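Local structure of cellulosomal scaffoldin (Bacteroides cellulosolvens, 1TYJ) at residues A[45-50]-A[114-119]; A[55-60]-A[79-84]. The protein serves as a type-II cohesin module of a cellulosomal scaffoldin, probably binding a partner dockerin module so that cellulosome components are joined together. One frame throughout, in Å; residues are numbered along the deposited sequence.

Contact 1. Residues A[45-50]-A[114-119]; sequences QPWDTI and TFKVIK
Trp47 and Lys116 both send CG anti to the backbone N (chi1 -162° for the tryptophan), which lays the lysine chain alongside the indole, the two pointing the same way. A bend at chi3 (-74°) then carries the end of Lys116 over the six-membered ring: CE sits 3.6 Å from its centroid, a CH-pi contact, and NZ follows at 3.8 Å from the same centroid in a cation-pi interaction. A long, flexible cation suits this place, since its methylenes and its ammonium group can both use one aromatic face. Lys116 NZ also donates to a water at 2.7 Å, while the indole NE1 is hydrogen-bonded to Asp52 OD1.

The backbones pair in antiparallel fashion, though the short strand axes are splayed to 122°. Gln45 and Lys116 form a hydrogen-bonded pair, with Lys116 N to Gln45 O at 2.8 Å and Gln45 N returning to Lys116 O. Trp47 N adds a bond to Thr114 O. Pro46, which has no N-H to give, fits the non-hydrogen-bonded position opposite Phe115. Its CG meets Phe115 CE2 at 4.0 Å on the buried side, where the Phe115 ring also meets Tyr39. On the Trp47 side, the Thr49 and Thr114 side chains cross at about a right angle, with Thr49 CG2 packed 3.7 Å from Thr114 OG1, which is itself hydrogen-bonded to Thr19 OG1.

A serine in place of Trp47 would probably leave the Lys116 ammonium without its aromatic face and its chain freer to swing into solvent. The chemistry implies a two-sided strand pairing: apolar packing turned to the interior, and a partly exposed charge steadied by pi electrons and water on the outer face.

Contact 2. Residues A[55-60]-A[79-84]; sequences YTDSTM and HNLSQG. With MOH (methanol), chain G.
His79 and Asp57 grip each other mainly through the backbone: His79 N gives a nearly straight bond (176°) to Asp57 O, 2.8 Å away, lying in the carbonyl plane and on a lone pair. Asp57 then reaches further along the 79-84 loop. Its CG stands anti to its own carbonyl carbon (chi1 -82°), and OD1 takes the N-H of Leu81 at 2.9 Å on its syn lone pair. The other oxygen, OD2, accepts from a water that itself accepts from Ser82 N, so the carboxylate holds the Leu81 amide directly and the Ser82 amide through water, at the start of the 3-10 segment 81-83. A histidine suits its place because its flat ring can turn an N-H edge toward Thr56 O, in the type I turn Thr56 to Thr59; this bond from His79 ND1 is weak, at 3.4 Å.

Leu81 supplies the apolar part: its branched end reaches the backbone of Tyr55 and Thr56, CD1 lying 3.3 Å from Tyr55 O and 4.0 Å from Tyr55 CB. The Tyr55 and His79 rings are inclined by 27° but slid apart.

The contact thus ties the loop between strands 53-54 and 62-63 to the one joining strands 73-77 and 85-92, with Tyr55, His79 and Leu81 all resting on Leu86 of strand 85-92.

In the fold
Contact 1 and contact 2 have centres about 12 Å apart and meet through Tyr55. Its N lies 3.0 Å from Pro46 O, probably a hydrogen bond, and its ring atom CE1 packs 3.4 Å from Trp47 O. A second touch brings Thr59 CG2 to 3.8 Å from Asp48 OD1. In sequence, contact 2 falls wholly between the two strands of contact 1. Contact 1 is pairing within one sheet; contact 2 joins loops that belong to different sheets, consistent with linking the two layers of the cohesin beta sandwich. The methanol held by Met60 N at the edge of contact 2 probably comes from crystallisation.

Contact 1. Residues A[45-50]-A[114-119]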
loop_
_atom_site.group_PDB
_atom_site.type_symbol
_atom_site.label_atom_id
_atom_site.label_comp_id
_atom_site.label_asym_id
_atom_site.label_seq_id
_atom_site.Cartn_x
_atom_site.Cartn_y
_atom_site.Cartn_z
ATOM N N GLN A 45 9.737 -10.166 -5.915
ATOM C CA GLN A 45 8.966 -11.116 -5.117
ATOM C C GLN A 45 8.594 -10.488 -3.772
ATOM O O GLN A 45 9.474 -10.229 -2.926
ATOM C CB GLN A 45 9.796 -12.385 -4.917
ATOM C CG GLN A 45 9.077 -13.453 -4.098
ATOM C CD GLN A 45 9.893 -14.714 -3.950
ATOM O OE1 GLN A 45 9.414 -15.794 -4.270
ATOM N NE2 GLN A 45 11.105 -14.588 -3.440
ATOM N N PRO A 46 7.282 -10.230 -3.544
ATOM C CA PRO A 46 6.904 -9.639 -2.256
ATOM C C PRO A 46 7.400 -10.508 -1.092
ATOM O O PRO A 46 7.263 -11.733 -1.140
ATOM C CB PRO A 46 5.364 -9.612 -2.308
ATOM C CG PRO A 46 5.045 -9.574 -3.830
ATOM C CD PRO A 46 6.119 -10.464 -4.428
ATOM N N TRP A 47 7.918 -9.860 -0.047
ATOM C CA TRP A 47 8.681 -10.543 0.999
ATOM C C TRP A 47 8.206 -10.132 2.358
ATOM O O TRP A 47 8.163 -8.948 2.677
ATOM C CB TRP A 47 10.174 -10.207 0.847
ATOM C CG TRP A 47 11.012 -11.210 1.599
ATOM C CD1 TRP A 47 11.545 -11.066 2.837
ATOM C CD2 TRP A 47 11.357 -12.500 1.137
ATOM N NE1 TRP A 47 12.229 -12.208 3.174
ATOM C CE2 TRP A 47 12.133 -13.109 2.146
ATOM C CE3 TRP A 47 11.109 -13.198 -0.050
ATOM C CZ2 TRP A 47 12.648 -14.408 2.018
ATOM C CZ3 TRP A 47 11.610 -14.505 -0.182
ATOM C CH2 TRP A 47 12.382 -15.088 0.853
ATOM N N ASP A 48 7.845 -11.140 3.153
ATOM C CA ASP A 48 7.416 -10.925 4.530
ATOM C C ASP A 48 8.648 -10.821 5.419
ATOM O O ASP A 48 9.358 -11.813 5.629
ATOM C CB ASP A 48 6.534 -12.099 4.940
ATOM C CG ASP A 48 6.054 -12.011 6.375
ATOM O OD1 ASP A 48 5.063 -12.714 6.652
ATOM O OD2 ASP A 48 6.651 -11.279 7.205
ATOM N N THR A 49 8.900 -9.617 5.928
ATOM C CA THR A 49 10.139 -9.348 6.679
ATOM C C THR A 49 10.060 -9.823 8.125
ATOM O O THR A 49 11.096 -9.962 8.795
ATOM C CB THR A 49 10.506 -7.842 6.670
ATOM O OG1 THR A 49 9.348 -7.091 7.046
ATOM C CG2 THR A 49 10.980 -7.426 5.267
ATOM N N ILE A 50 8.854 -10.067 8.614
ATOM C CA ILE A 50 8.745 -10.561 10.004
ATOM C C ILE A 50 9.031 -12.065 10.040
ATOM O O ILE A 50 9.866 -12.539 10.833
ATOM C CB ILE A 50 7.389 -10.229 10.650
ATOM C CG1 ILE A 50 7.224 -8.709 10.754
ATOM C CG2 ILE A 50 7.326 -10.843 12.061
ATOM C CD1 ILE A 50 5.906 -8.259 11.385
ATOM N N THR A 114 7.649 -4.827 1.199
ATOM C CA THR A 114 9.029 -5.127 0.821
ATOM C C THR A 114 9.002 -6.178 -0.275
ATOM O O THR A 114 8.187 -7.123 -0.234
ATOM C CB THR A 114 9.811 -5.665 2.059
ATOM O OG1 THR A 114 9.800 -4.667 3.095
ATOM C CG2 THR A 114 11.273 -6.013 1.740
ATOM N N PHE A 115 9.917 -6.014 -1.244
ATOM C CA PHE A 115 10.128 -6.957 -2.330
ATOM C C PHE A 115 11.576 -7.441 -2.308
ATOM O O PHE A 115 12.487 -6.649 -2.017
ATOM C CB PHE A 115 9.921 -6.264 -3.677
ATOM C CG PHE A 115 8.551 -5.691 -3.882
ATOM C CD1 PHE A 115 8.249 -4.383 -3.501
ATOM C CD2 PHE A 115 7.566 -6.439 -4.538
ATOM C CE1 PHE A 115 6.956 -3.839 -3.739
ATOM C CE2 PHE A 115 6.299 -5.908 -4.759
ATOM C CZ PHE A 115 6.004 -4.609 -4.374
ATOM N N LYS A 116 11.785 -8.729 -2.571
ATOM C CA LYS A 116 13.126 -9.242 -2.822
ATOM C C LYS A 116 13.350 -9.163 -4.323
ATOM O O LYS A 116 12.478 -9.522 -5.122
ATOM C CB LYS A 116 13.312 -10.679 -2.282
ATOM C CG LYS A 116 14.660 -11.318 -2.663
ATOM C CD LYS A 116 14.742 -12.804 -2.306
ATOM C CE LYS A 116 14.916 -13.012 -0.817
ATOM N NZ LYS A 116 15.244 -14.462 -0.512
ATOM N N VAL A 117 14.525 -8.682 -4.701
ATOM C CA VAL A 117 14.892 -8.621 -6.120
ATOM C C VAL A 117 15.376 -9.997 -6.560
ATOM O O VAL A 117 16.337 -10.527 -5.989
ATOM C CB VAL A 117 15.991 -7.567 -6.343
ATOM C CG1 VAL A 117 16.403 -7.563 -7.808
ATOM C CG2 VAL A 117 15.497 -6.189 -5.837
ATOM N N ILE A 118 14.688 -10.552 -7.555
ATOM C CA ILE A 118 14.955 -11.937 -8.027
ATOM C C ILE A 118 15.595 -12.065 -9.410
ATOM O O ILE A 118 15.938 -13.170 -9.820
ATOM C CB ILE A 118 13.704 -12.842 -7.934
ATOM C CG1 ILE A 118 12.573 -12.293 -8.815
ATOM C CG2 ILE A 118 13.285 -12.952 -6.468
ATOM C CD1 ILE A 118 11.528 -13.324 -9.231
ATOM N N LYS A 119 15.759 -10.936 -10.107
ATOM C CA LYS A 119 16.476 -10.924 -11.373
ATOM C C LYS A 119 17.088 -9.555 -11.526
ATOM O O LYS A 119 16.487 -8.576 -11.082
ATOM C CB LYS A 119 15.527 -11.191 -12.534
ATOM C CG LYS A 119 16.193 -11.341 -13.903
ATOM C CD LYS A 119 15.136 -11.725 -14.899
ATOM C CE LYS A 119 15.624 -11.650 -16.326
ATOM N NZ LYS A 119 16.432 -12.811 -16.577
HETATM O O HOH W 1 13.954 -16.152 -2.245
HETATM O O HOH W 2 6.414 -6.739 3.078
#

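Contact 2. Residues A[55-60]-A[79-84]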
loop_
_atom_site.group_PDB
_atom_site.type_symbol
_atom_site.label_atom_id
_atom_site.label_comp_id
_atom_site.label_asym_id
_atom_site.label_seq_id
_atom_site.Cartn_x
_atom_site.Cartn_y
_atom_site.Cartn_z
ATOM N N TYR A 55 5.792 -13.704 0.501
ATOM C CA TYR A 55 4.348 -13.674 0.691
ATOM C C TYR A 55 3.699 -14.874 0.060
ATOM O O TYR A 55 4.139 -15.343 -1.038
ATOM C CB TYR A 55 3.716 -12.496 -0.066
ATOM C CG TYR A 55 3.798 -11.118 0.559
ATOM C CD1 TYR A 55 4.824 -10.747 1.421
ATOM C CD2 TYR A 55 2.857 -10.130 0.195
ATOM C CE1 TYR A 55 4.899 -9.436 1.949
ATOM C CE2 TYR A 55 2.929 -8.846 0.709
ATOM C CZ TYR A 55 3.949 -8.499 1.585
ATOM O OH TYR A 55 4.013 -7.221 2.057
ATOM N N THR A 56 2.585 -15.299 0.662
ATOM C CA THR A 56 1.585 -16.064 -0.074
ATOM C C THR A 56 0.441 -15.114 -0.440
ATOM O O THR A 56 0.478 -13.922 -0.097
ATOM C CB THR A 56 1.005 -17.207 0.788
ATOM O OG1 THR A 56 0.268 -16.640 1.883
ATOM C CG2 THR A 56 2.156 -18.113 1.305
ATOM N N ASP A 57 -0.589 -15.642 -1.089
ATOM C CA ASP A 57 -1.729 -14.838 -1.469
ATOM C C ASP A 57 -2.510 -14.277 -0.274
ATOM O O ASP A 57 -3.365 -13.409 -0.473
ATOM C CB ASP A 57 -2.691 -15.624 -2.383
ATOM C CG ASP A 57 -2.259 -15.626 -3.852
ATOM O OD1 ASP A 57 -1.494 -14.714 -4.247
ATOM O OD2 ASP A 57 -2.730 -16.505 -4.617
ATOM N N SER A 58 -2.241 -14.720 0.962
ATOM C CA SER A 58 -2.996 -14.192 2.098
ATOM C C SER A 58 -2.173 -13.235 2.996
ATOM O O SER A 58 -2.694 -12.711 3.968
ATOM C CB SER A 58 -3.500 -15.372 2.967
ATOM O OG SER A 58 -2.404 -16.159 3.414
ATOM N N THR A 59 -0.897 -13.008 2.653
ATOM C CA THR A 59 0.016 -12.273 3.545
ATOM C C THR A 59 -0.330 -10.791 3.645
ATOM O O THR A 59 -0.372 -10.094 2.633
ATOM C CB THR A 59 1.470 -12.423 3.060
ATOM O OG1 THR A 59 1.803 -13.819 3.000
ATOM C CG2 THR A 59 2.402 -11.730 4.060
ATOM N N MET A 60 -0.527 -10.291 4.863
ATOM C CA MET A 60 -0.750 -8.864 5.045
ATOM C C MET A 60 0.593 -8.116 4.996
ATOM O O MET A 60 1.558 -8.519 5.678
ATOM C CB MET A 60 -1.384 -8.590 6.411
ATOM C CG MET A 60 -1.839 -7.157 6.589
ATOM S SD MET A 60 -3.226 -6.730 5.492
ATOM C CE MET A 60 -3.255 -4.926 5.719
ATOM N N HIS A 79 -4.352 -11.630 -2.433
ATOM C CA HIS A 79 -3.543 -11.303 -3.631
ATOM C C HIS A 79 -3.764 -12.281 -4.779
ATOM O O HIS A 79 -4.450 -13.302 -4.650
ATOM C CB HIS A 79 -2.068 -11.290 -3.244
ATOM C CG HIS A 79 -1.795 -10.490 -1.997
ATOM N ND1 HIS A 79 -1.075 -10.973 -0.917
ATOM C CD2 HIS A 79 -2.151 -9.215 -1.677
ATOM C CE1 HIS A 79 -0.993 -10.024 0.010
ATOM N NE2 HIS A 79 -1.665 -8.964 -0.415
ATOM N N ASN A 80 -3.155 -11.936 -5.907
ATOM C CA ASN A 80 -2.951 -12.906 -6.958
ATOM C C ASN A 80 -1.505 -12.799 -7.396
ATOM O O ASN A 80 -1.182 -12.116 -8.376
ATOM C CB ASN A 80 -3.931 -12.687 -8.098
ATOM C CG ASN A 80 -3.860 -13.790 -9.115
ATOM O OD1 ASN A 80 -2.937 -14.598 -9.107
ATOM N ND2 ASN A 80 -4.811 -13.810 -10.027
ATOM N N LEU A 81 -0.603 -13.411 -6.622
ATOM C CA LEU A 81 0.815 -13.220 -6.882
ATOM C C LEU A 81 1.225 -13.782 -8.234
ATOM O O LEU A 81 2.193 -13.301 -8.833
ATOM C CB LEU A 81 1.696 -13.824 -5.795
ATOM C CG LEU A 81 1.383 -13.341 -4.367
ATOM C CD1 LEU A 81 2.109 -14.186 -3.348
ATOM C CD2 LEU A 81 1.696 -11.853 -4.200
ATOM N N SER A 82 0.483 -14.771 -8.719
ATOM C CA SER A 82 0.842 -15.366 -9.994
ATOM C C SER A 82 0.711 -14.323 -11.101
ATOM O O SER A 82 1.424 -14.415 -12.109
ATOM C CB SER A 82 -0.026 -16.593 -10.331
ATOM O OG SER A 82 -1.366 -16.244 -10.588
ATOM N N GLN A 83 -0.171 -13.345 -10.899
ATOM C CA GLN A 83 -0.446 -12.281 -11.886
ATOM C C GLN A 83 0.182 -10.957 -11.454
ATOM O O GLN A 83 -0.049 -9.913 -12.073
ATOM C CB GLN A 83 -1.950 -12.117 -12.088
ATOM C CG GLN A 83 -2.569 -13.382 -12.695
ATOM C CD GLN A 83 -4.044 -13.256 -13.033
ATOM O OE1 GLN A 83 -4.644 -12.173 -12.921
ATOM N NE2 GLN A 83 -4.651 -14.373 -13.463
ATOM N N GLY A 84 0.997 -11.024 -10.408
ATOM C CA GLY A 84 1.684 -9.859 -9.871
ATOM C C GLY A 84 0.709 -8.832 -9.343
ATOM O O GLY A 84 0.901 -7.611 -9.557
HETATM C C MOH G . -0.095 -13.133 7.709
HETATM O O MOH G . -0.934 -12.072 7.133
HETATM O O HOH W 3 -1.098 -16.641 -6.884
#